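Local atomic coordinates of putative yopH targeting protein (Yersinia pestis, PDB entry 4GF3), a protein that probably acts as a dedicated type III secretion chaperone that binds the effector YopH and targets it for export. Residues D33-A41 and L48-I56; H88-N96 and V108-L119. All coordinates share one frame; numbering follows the deposited sequence.

Contact 1: residues D33-A41 and L48-I56; sequences DKIWVVHLA and LVAFMRAGI
H39 and F51 face each other as a hydrogen-bonded pair of an antiparallel beta hairpin, part of the twisted sheet of this CesT-family chaperone fold. H39 N donates to F51 O at 2.7 Å, and the bond is nearly straight. F51 N returns a bond to H39 O. A41 and V49 form the second such pair. On the face that carries H39 and F51, H39 CB lies over the phenyl ring, 3.7 Å from its centroid and 17° off the ring normal. F51 CG sits between its own backbone N and carbonyl carbon (chi1 70°), which brings the ring back across the histidine. The two ring planes are near parallel, at 29°, but slid apart with little overlap. H39 NE2 is hydrogen-bonded to an acidic side chain of the chain of another protein. L40 and A50 point to the opposite face, where L40 CD2 packs 3.9 Å from A50 CB. Helix 102-118 covers that face: V108 touches A50, and L112 touches V38.

Beyond V38 two waters replace the direct backbone bonds. Water 1 donates to V37 O at 2.7 Å and accepts from R53 N. Water 2 accepts from V37 N and donates to R53 O. W36 and M52 make a Met-aromatic contact here. The methionine bends at chi3, and its methyl does the touching, with M52 CE 3.4 Å from W36 CE3. M52 SD stands farther off and oblique, 5.4 Å from the centroid of the W36 five-membered ring. I35 CD1 lies over the centre of the indole, 4.0 Å above its plane, on the side opposite M52 CE.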
loop_
_atom_site.group_PDB
_atom_site.type_symbol
_atom_site.label_atom_id
_atom_site.label_comp_id
_atom_site.label_asym_id
_atom_site.label_seq_id
_atom_site.Cartn_x
_atom_site.Cartn_y
_atom_site.Cartn_z
ATOM N N ASP A 33 1.448 0.456 -13.176
ATOM C CA ASP A 33 1.961 1.129 -14.379
ATOM C C ASP A 33 3.459 0.808 -14.594
ATOM O O ASP A 33 4.285 1.690 -14.980
ATOM C CB ASP A 33 1.696 2.637 -14.311
ATOM C CG ASP A 33 0.188 2.979 -14.434
ATOM O OD1 ASP A 33 -0.550 2.173 -15.033
ATOM O OD2 ASP A 33 -0.217 4.061 -13.919
ATOM N N LYS A 34 3.761 -0.478 -14.361
ATOM C CA LYS A 34 5.091 -1.058 -14.532
ATOM C C LYS A 34 6.121 -0.527 -13.575
ATOM O O LYS A 34 7.174 -1.142 -13.486
ATOM C CB LYS A 34 5.647 -0.816 -15.959
ATOM C CG LYS A 34 4.713 -1.077 -17.111
ATOM C CD LYS A 34 4.346 -2.528 -17.197
ATOM C CE LYS A 34 3.466 -2.803 -18.365
ATOM N NZ LYS A 34 3.307 -4.284 -18.383
ATOM N N ILE A 35 5.885 0.587 -12.883
ATOM C CA ILE A 35 6.961 1.200 -12.094
ATOM C C ILE A 35 6.714 1.327 -10.593
ATOM O O ILE A 35 7.648 1.236 -9.810
ATOM C CB ILE A 35 7.467 2.564 -12.661
ATOM C CG1 ILE A 35 6.455 3.699 -12.444
ATOM C CG2 ILE A 35 7.945 2.439 -14.127
ATOM C CD1 ILE A 35 7.071 4.989 -11.888
ATOM N N TRP A 36 5.489 1.613 -10.158
ATOM C CA TRP A 36 5.238 1.738 -8.771
ATOM C C TRP A 36 4.890 0.367 -8.175
ATOM O O TRP A 36 4.211 -0.456 -8.787
ATOM C CB TRP A 36 4.013 2.599 -8.469
ATOM C CG TRP A 36 3.980 4.038 -8.916
ATOM C CD1 TRP A 36 2.980 4.613 -9.668
ATOM C CD2 TRP A 36 4.851 5.108 -8.531
ATOM N NE1 TRP A 36 3.205 5.954 -9.806
ATOM C CE2 TRP A 36 4.348 6.288 -9.134
ATOM C CE3 TRP A 36 6.023 5.180 -7.792
ATOM C CZ2 TRP A 36 4.972 7.528 -9.007
ATOM C CZ3 TRP A 36 6.652 6.404 -7.676
ATOM C CH2 TRP A 36 6.128 7.567 -8.297
ATOM N N VAL A 37 5.221 0.204 -6.912
ATOM C CA VAL A 37 4.916 -1.045 -6.217
ATOM C C VAL A 37 4.290 -0.757 -4.874
ATOM O O VAL A 37 4.866 -0.071 -4.029
ATOM C CB VAL A 37 6.212 -1.926 -6.059
ATOM C CG1 VAL A 37 5.869 -3.190 -5.323
ATOM C CG2 VAL A 37 6.805 -2.261 -7.395
ATOM N N VAL A 38 3.083 -1.299 -4.653
ATOM C CA VAL A 38 2.437 -1.223 -3.407
ATOM C C VAL A 38 2.640 -2.580 -2.776
ATOM O O VAL A 38 2.282 -3.618 -3.310
ATOM C CB VAL A 38 0.926 -0.909 -3.527
ATOM C CG1 VAL A 38 0.231 -1.115 -2.216
ATOM C CG2 VAL A 38 0.680 0.561 -3.919
ATOM N N HIS A 39 3.202 -2.541 -1.590
ATOM C CA HIS A 39 3.486 -3.736 -0.780
ATOM C C HIS A 39 2.422 -3.932 0.279
ATOM O O HIS A 39 1.885 -2.973 0.861
ATOM C CB HIS A 39 4.826 -3.550 -0.077
ATOM C CG HIS A 39 5.970 -3.417 -1.013
ATOM N ND1 HIS A 39 6.565 -4.504 -1.611
ATOM C CD2 HIS A 39 6.608 -2.319 -1.497
ATOM C CE1 HIS A 39 7.535 -4.082 -2.394
ATOM N NE2 HIS A 39 7.556 -2.762 -2.353
ATOM N N LEU A 40 2.100 -5.190 0.523
ATOM C CA LEU A 40 1.120 -5.616 1.520
ATOM C C LEU A 40 1.772 -6.609 2.487
ATOM O O LEU A 40 2.405 -7.517 2.059
ATOM C CB LEU A 40 -0.033 -6.343 0.883
ATOM C CG LEU A 40 -0.632 -5.545 -0.224
ATOM C CD1 LEU A 40 -1.099 -6.476 -1.347
ATOM C CD2 LEU A 40 -1.647 -4.674 0.448
ATOM N N ALA A 41 1.562 -6.438 3.784
ATOM C CA ALA A 41 2.078 -7.379 4.779
ATOM C C ALA A 41 1.287 -7.330 6.084
ATOM O O ALA A 41 0.835 -6.268 6.476
ATOM C CB ALA A 41 3.511 -7.054 5.074
ATOM N N LEU A 48 -2.710 -5.125 9.146
ATOM C CA LEU A 48 -1.804 -5.156 8.025
ATOM C C LEU A 48 -1.422 -3.764 7.602
ATOM O O LEU A 48 -2.013 -2.766 8.019
ATOM C CB LEU A 48 -2.359 -5.927 6.819
ATOM C CG LEU A 48 -3.405 -5.133 5.950
ATOM C CD1 LEU A 48 -3.415 -5.652 4.512
ATOM C CD2 LEU A 48 -4.800 -5.177 6.538
ATOM N N VAL A 49 -0.408 -3.710 6.765
ATOM C CA VAL A 49 -0.045 -2.452 6.106
ATOM C C VAL A 49 0.017 -2.598 4.626
ATOM O O VAL A 49 0.298 -3.687 4.087
ATOM C CB VAL A 49 1.312 -1.896 6.544
ATOM C CG1 VAL A 49 1.266 -1.445 8.005
ATOM C CG2 VAL A 49 2.412 -2.955 6.306
ATOM N N ALA A 50 -0.252 -1.474 3.963
ATOM C CA ALA A 50 -0.058 -1.290 2.556
ATOM C C ALA A 50 0.834 -0.071 2.406
ATOM O O ALA A 50 0.658 0.973 3.085
ATOM C CB ALA A 50 -1.378 -1.071 1.861
ATOM N N PHE A 51 1.872 -0.216 1.623
ATOM C CA PHE A 51 2.889 0.868 1.551
ATOM C C PHE A 51 3.667 0.871 0.258
ATOM O O PHE A 51 3.786 -0.180 -0.419
ATOM C CB PHE A 51 3.846 0.841 2.780
ATOM C CG PHE A 51 4.781 -0.318 2.817
ATOM C CD1 PHE A 51 6.080 -0.215 2.269
ATOM C CD2 PHE A 51 4.392 -1.516 3.382
ATOM C CE1 PHE A 51 6.940 -1.277 2.302
ATOM C CE2 PHE A 51 5.283 -2.567 3.459
ATOM C CZ PHE A 51 6.555 -2.446 2.924
ATOM N N MET A 52 4.221 2.038 -0.069
ATOM C CA MET A 52 5.011 2.220 -1.287
ATOM C C MET A 52 6.111 3.270 -1.070
ATOM O O MET A 52 5.946 4.251 -0.285
ATOM C CB MET A 52 4.116 2.581 -2.474
ATOM C CG MET A 52 3.440 3.917 -2.440
ATOM S SD MET A 52 2.640 4.242 -4.006
ATOM C CE MET A 52 4.003 4.667 -5.085
ATOM N N ARG A 53 7.223 3.072 -1.761
ATOM C CA ARG A 53 8.242 4.105 -1.874
ATOM C C ARG A 53 7.867 4.982 -3.060
ATOM O O ARG A 53 7.636 4.509 -4.185
ATOM C CB ARG A 53 9.649 3.518 -2.036
ATOM C CG ARG A 53 10.823 4.543 -2.060
ATOM C CD ARG A 53 12.151 3.825 -1.783
ATOM N NE ARG A 53 13.377 4.658 -1.830
ATOM C CZ ARG A 53 14.102 4.875 -2.926
ATOM N NH1 ARG A 53 13.704 4.383 -4.097
ATOM N NH2 ARG A 53 15.220 5.620 -2.875
ATOM N N ALA A 54 7.813 6.274 -2.805
ATOM C CA ALA A 54 7.604 7.239 -3.848
ATOM C C ALA A 54 8.918 8.034 -4.131
ATOM O O ALA A 54 10.045 7.558 -3.810
ATOM C CB ALA A 54 6.435 8.132 -3.453
ATOM N N GLY A 55 8.784 9.256 -4.651
ATOM C CA GLY A 55 9.945 10.046 -5.119
ATOM C C GLY A 55 10.637 10.821 -4.021
ATOM O O GLY A 55 10.187 10.846 -2.856
ATOM N N ILE A 56 11.765 11.404 -4.368
ATOM C CA ILE A 56 12.550 12.201 -3.433
ATOM C C ILE A 56 11.774 13.458 -2.995
ATOM O O ILE A 56 11.000 14.019 -3.772
ATOM C CB ILE A 56 13.934 12.559 -4.014
ATOM C CG1 ILE A 56 14.825 13.069 -2.882
ATOM C CG2 ILE A 56 13.823 13.577 -5.153
ATOM C CD1 ILE A 56 16.290 13.136 -3.187
HETATM O O HOH W 1 7.357 0.748 -3.365
HETATM O O HOH W 2 7.210 2.238 -5.700
#

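Contact 2: residues H88-N96 and V108-L119; sequences HWLLWSQLN and VLTSLVDKAVTL
L91 is the tightest point of the contact between strand 88-96 and the helix. Its CD1 methyl presses on the helix backbone, 3.4 Å from A116 N and 3.5 Å from L112 O. L91 CD1 also lies 3.9 Å from A116 CB. L91 CG lies anti to its carbonyl carbon (chi1 -52°), and from there both methyls reach the helix. L91 CD2 passes L119 CD1, the two side chains running in opposite directions. L112 CD2 rests on the strand backbone, 3.7 Å from L91 C and 3.9 Å from L91 CB. No hydrogen bond crosses between the segments.

This is helix-on-sheet packing of the CesT-family chaperone fold: the helix runs nearly antiparallel to the strand, at 158°, with the axes 8.8 Å apart. L119 CD1 stands over one face of the W89 indole, 11° off the normal of the five-membered ring, in a CH-pi contact. W89 NE1 is held by Q62 of the helix 60-68, and I66 of that helix touches W89, K115 and L119.

Toward V108 the contact is thinner. S93 CB meets V108 CG1 at 3.8 Å, and L95 CD2 approaches V108 CG2 at 4.2 Å. S93 OG bonds instead to V78 O. On the outer side of the helix D114 and V117 point away from the strand and are exposed. K115 CB and CG lie across L91 at about a right angle, and the chain bends at chi2.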
loop_
_atom_site.group_PDB
_atom_site.type_symbol
_atom_site.label_atom_id
_atom_site.label_comp_id
_atom_site.label_asym_id
_atom_site.label_seq_id
_atom_site.Cartn_x
_atom_site.Cartn_y
_atom_site.Cartn_z
ATOM N N HIS A 88 13.450 9.971 0.296
ATOM C CA HIS A 88 12.250 9.512 -0.426
ATOM C C HIS A 88 11.093 9.349 0.503
ATOM O O HIS A 88 11.193 8.821 1.632
ATOM C CB HIS A 88 12.431 8.209 -1.188
ATOM C CG HIS A 88 13.254 8.358 -2.423
ATOM N ND1 HIS A 88 12.857 7.891 -3.658
ATOM C CD2 HIS A 88 14.453 8.942 -2.602
ATOM C CE1 HIS A 88 13.804 8.149 -4.541
ATOM N NE2 HIS A 88 14.775 8.813 -3.930
ATOM N N TRP A 89 9.953 9.744 -0.025
ATOM C CA TRP A 89 8.704 9.539 0.652
ATOM C C TRP A 89 8.368 8.059 0.701
ATOM O O TRP A 89 8.517 7.330 -0.289
ATOM C CB TRP A 89 7.590 10.291 -0.044
ATOM C CG TRP A 89 7.716 11.772 0.132
ATOM C CD1 TRP A 89 7.993 12.734 -0.827
ATOM C CD2 TRP A 89 7.503 12.474 1.351
ATOM N NE1 TRP A 89 7.959 13.979 -0.262
ATOM C CE2 TRP A 89 7.654 13.850 1.071
ATOM C CE3 TRP A 89 7.170 12.073 2.633
ATOM C CZ2 TRP A 89 7.524 14.834 2.066
ATOM C CZ3 TRP A 89 7.057 13.061 3.632
ATOM C CH2 TRP A 89 7.205 14.413 3.319
ATOM N N LEU A 90 7.917 7.648 1.866
ATOM C CA LEU A 90 7.394 6.307 2.074
ATOM C C LEU A 90 5.952 6.495 2.544
ATOM O O LEU A 90 5.707 6.986 3.660
ATOM C CB LEU A 90 8.210 5.590 3.141
ATOM C CG LEU A 90 8.085 4.047 3.206
ATOM C CD1 LEU A 90 9.211 3.502 4.062
ATOM C CD2 LEU A 90 6.737 3.565 3.724
ATOM N N LEU A 91 5.014 6.067 1.699
ATOM C CA LEU A 91 3.582 6.324 1.861
ATOM C C LEU A 91 2.946 5.042 2.364
ATOM O O LEU A 91 3.275 3.916 1.880
ATOM C CB LEU A 91 2.980 6.746 0.541
ATOM C CG LEU A 91 3.647 7.893 -0.218
ATOM C CD1 LEU A 91 2.874 8.145 -1.499
ATOM C CD2 LEU A 91 3.746 9.098 0.683
ATOM N N TRP A 92 2.070 5.138 3.364
ATOM C CA TRP A 92 1.651 3.945 4.018
ATOM C C TRP A 92 0.272 4.105 4.685
ATOM O O TRP A 92 -0.227 5.213 4.996
ATOM C CB TRP A 92 2.678 3.421 5.047
ATOM C CG TRP A 92 2.927 4.368 6.209
ATOM C CD1 TRP A 92 3.927 5.309 6.287
ATOM C CD2 TRP A 92 2.254 4.399 7.491
ATOM N NE1 TRP A 92 3.948 5.879 7.529
ATOM C CE2 TRP A 92 2.878 5.422 8.256
ATOM C CE3 TRP A 92 1.125 3.722 8.038
ATOM C CZ2 TRP A 92 2.459 5.737 9.556
ATOM C CZ3 TRP A 92 0.690 4.062 9.299
ATOM C CH2 TRP A 92 1.375 5.045 10.053
ATOM N N SER A 93 -0.393 2.981 4.796
ATOM C CA SER A 93 -1.657 2.933 5.562
ATOM C C SER A 93 -1.660 1.653 6.390
ATOM O O SER A 93 -1.156 0.581 5.957
ATOM C CB SER A 93 -2.926 2.977 4.675
ATOM O OG SER A 93 -4.084 3.142 5.486
ATOM N N GLN A 94 -2.218 1.767 7.592
ATOM C CA GLN A 94 -2.269 0.678 8.556
ATOM C C GLN A 94 -3.726 0.382 8.895
ATOM O O GLN A 94 -4.446 1.279 9.238
ATOM C CB GLN A 94 -1.440 1.040 9.817
ATOM C CG GLN A 94 -1.357 -0.095 10.843
ATOM C CD GLN A 94 -0.237 0.148 11.890
ATOM O OE1 GLN A 94 0.810 0.784 11.614
ATOM N NE2 GLN A 94 -0.440 -0.403 13.059
ATOM N N LEU A 95 -4.127 -0.863 8.751
ATOM C CA LEU A 95 -5.511 -1.288 8.770
ATOM C C LEU A 95 -5.710 -2.576 9.600
ATOM O O LEU A 95 -4.900 -3.484 9.620
ATOM C CB LEU A 95 -5.988 -1.589 7.341
ATOM C CG LEU A 95 -5.849 -0.437 6.326
ATOM C CD1 LEU A 95 -4.787 -0.759 5.285
ATOM C CD2 LEU A 95 -7.205 -0.102 5.713
ATOM N N ASN A 96 -6.892 -2.679 10.161
ATOM C CA ASN A 96 -7.335 -3.823 10.812
ATOM C C ASN A 96 -7.825 -4.842 9.807
ATOM O O ASN A 96 -8.722 -4.568 8.999
ATOM C CB ASN A 96 -8.464 -3.435 11.780
ATOM C CG ASN A 96 -8.977 -4.576 12.543
ATOM O OD1 ASN A 96 -9.819 -5.337 12.062
ATOM N ND2 ASN A 96 -8.535 -4.676 13.845
ATOM N N VAL A 108 -7.255 2.323 -0.775
ATOM C CA VAL A 108 -5.903 2.581 -0.242
ATOM C C VAL A 108 -4.865 2.539 -1.347
ATOM O O VAL A 108 -4.039 3.430 -1.507
ATOM C CB VAL A 108 -5.545 1.576 0.891
ATOM C CG1 VAL A 108 -4.089 1.670 1.289
ATOM C CG2 VAL A 108 -6.390 1.892 2.106
ATOM N N LEU A 109 -4.963 1.512 -2.167
ATOM C CA LEU A 109 -3.994 1.372 -3.242
ATOM C C LEU A 109 -4.029 2.596 -4.191
ATOM O O LEU A 109 -3.000 3.202 -4.575
ATOM C CB LEU A 109 -4.243 0.061 -3.971
ATOM C CG LEU A 109 -3.235 -0.204 -5.114
ATOM C CD1 LEU A 109 -2.946 -1.687 -5.266
ATOM C CD2 LEU A 109 -3.729 0.366 -6.419
ATOM N N THR A 110 -5.228 2.949 -4.589
ATOM C CA THR A 110 -5.388 4.090 -5.525
ATOM C C THR A 110 -5.007 5.419 -4.846
ATOM O O THR A 110 -4.493 6.314 -5.484
ATOM C CB THR A 110 -6.796 4.142 -6.165
ATOM O OG1 THR A 110 -7.811 4.121 -5.160
ATOM C CG2 THR A 110 -7.000 2.980 -7.022
ATOM N N SER A 111 -5.231 5.536 -3.558
ATOM C CA SER A 111 -4.845 6.763 -2.808
ATOM C C SER A 111 -3.332 6.873 -2.633
ATOM O O SER A 111 -2.751 7.968 -2.722
ATOM C CB SER A 111 -5.525 6.787 -1.450
ATOM O OG SER A 111 -6.919 6.981 -1.633
ATOM N N LEU A 112 -2.709 5.728 -2.407
ATOM C CA LEU A 112 -1.245 5.663 -2.298
ATOM C C LEU A 112 -0.630 6.171 -3.586
ATOM O O LEU A 112 0.237 7.074 -3.585
ATOM C CB LEU A 112 -0.795 4.210 -2.030
ATOM C CG LEU A 112 -0.969 3.659 -0.632
ATOM C CD1 LEU A 112 -0.690 2.167 -0.486
ATOM C CD2 LEU A 112 -0.132 4.419 0.390
ATOM N N VAL A 113 -1.108 5.594 -4.709
ATOM C CA VAL A 113 -0.627 5.963 -6.037
ATOM C C VAL A 113 -0.883 7.433 -6.311
ATOM O O VAL A 113 -0.014 8.147 -6.820
ATOM C CB VAL A 113 -1.248 5.033 -7.130
ATOM C CG1 VAL A 113 -1.019 5.598 -8.521
ATOM C CG2 VAL A 113 -0.638 3.633 -6.979
ATOM N N ASP A 114 -2.068 7.911 -5.968
ATOM C CA ASP A 114 -2.379 9.329 -6.204
ATOM C C ASP A 114 -1.471 10.287 -5.398
ATOM O O ASP A 114 -1.087 11.351 -5.882
ATOM C CB ASP A 114 -3.858 9.622 -5.856
ATOM C CG ASP A 114 -4.859 9.175 -6.954
ATOM O OD1 ASP A 114 -4.520 9.088 -8.147
ATOM O OD2 ASP A 114 -6.034 8.956 -6.595
ATOM N N LYS A 115 -1.153 9.911 -4.175
ATOM C CA LYS A 115 -0.277 10.701 -3.279
ATOM C C LYS A 115 1.113 10.764 -3.856
ATOM O O LYS A 115 1.684 11.856 -3.930
ATOM C CB LYS A 115 -0.237 10.128 -1.869
ATOM C CG LYS A 115 0.378 11.030 -0.767
ATOM C CD LYS A 115 -0.252 12.411 -0.626
ATOM C CE LYS A 115 0.311 13.185 0.551
ATOM N NZ LYS A 115 -0.367 14.494 0.797
ATOM N N ALA A 116 1.594 9.619 -4.341
ATOM C CA ALA A 116 2.873 9.540 -4.994
ATOM C C ALA A 116 2.991 10.490 -6.202
ATOM O O ALA A 116 3.934 11.263 -6.318
ATOM C CB ALA A 116 3.130 8.110 -5.360
ATOM N N VAL A 117 1.980 10.463 -7.061
ATOM C CA VAL A 117 1.849 11.413 -8.142
ATOM C C VAL A 117 1.790 12.869 -7.609
ATOM O O VAL A 117 2.630 13.671 -7.992
ATOM C CB VAL A 117 0.626 11.062 -9.030
ATOM C CG1 VAL A 117 0.379 12.165 -10.035
ATOM C CG2 VAL A 117 0.829 9.700 -9.697
ATOM N N THR A 118 0.857 13.195 -6.717
ATOM C CA THR A 118 0.774 14.537 -6.149
ATOM C C THR A 118 2.096 15.039 -5.530
ATOM O O THR A 118 2.419 16.209 -5.658
ATOM C CB THR A 118 -0.369 14.750 -5.098
ATOM O OG1 THR A 118 -0.030 14.159 -3.844
ATOM C CG2 THR A 118 -1.719 14.243 -5.603
ATOM N N LEU A 119 2.844 14.169 -4.875
ATOM C CA LEU A 119 4.142 14.514 -4.368
ATOM C C LEU A 119 5.138 14.449 -5.523
ATOM O O LEU A 119 6.276 14.809 -5.314
ATOM C CB LEU A 119 4.538 13.527 -3.241
ATOM C CG LEU A 119 3.745 13.702 -1.935
ATOM C CD1 LEU A 119 4.068 12.624 -0.919
ATOM C CD2 LEU A 119 3.997 15.027 -1.259
#

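How the contacts relate
Contacts 1 and 2 share one sheet, because strands 47-56 and 88-96 are antiparallel neighbours in it. Their centres are about 7 Å apart. Probable hydrogen bonds from L48 N to L95 O and from A54 N to W89 O, each 2.8 Å, are among those joining the strands. The helix of contact 2 also covers part of the hairpin of contact 1, where A116 touches M52 and A54. On the other face W92 touches F51. At one end R53 NH2 lies 3.3 Å from H88 CE1, while D84 forms a salt bridge with R53 and accepts from H88 N. The chain of another protein reaches residues of both contacts, including H39 and V113.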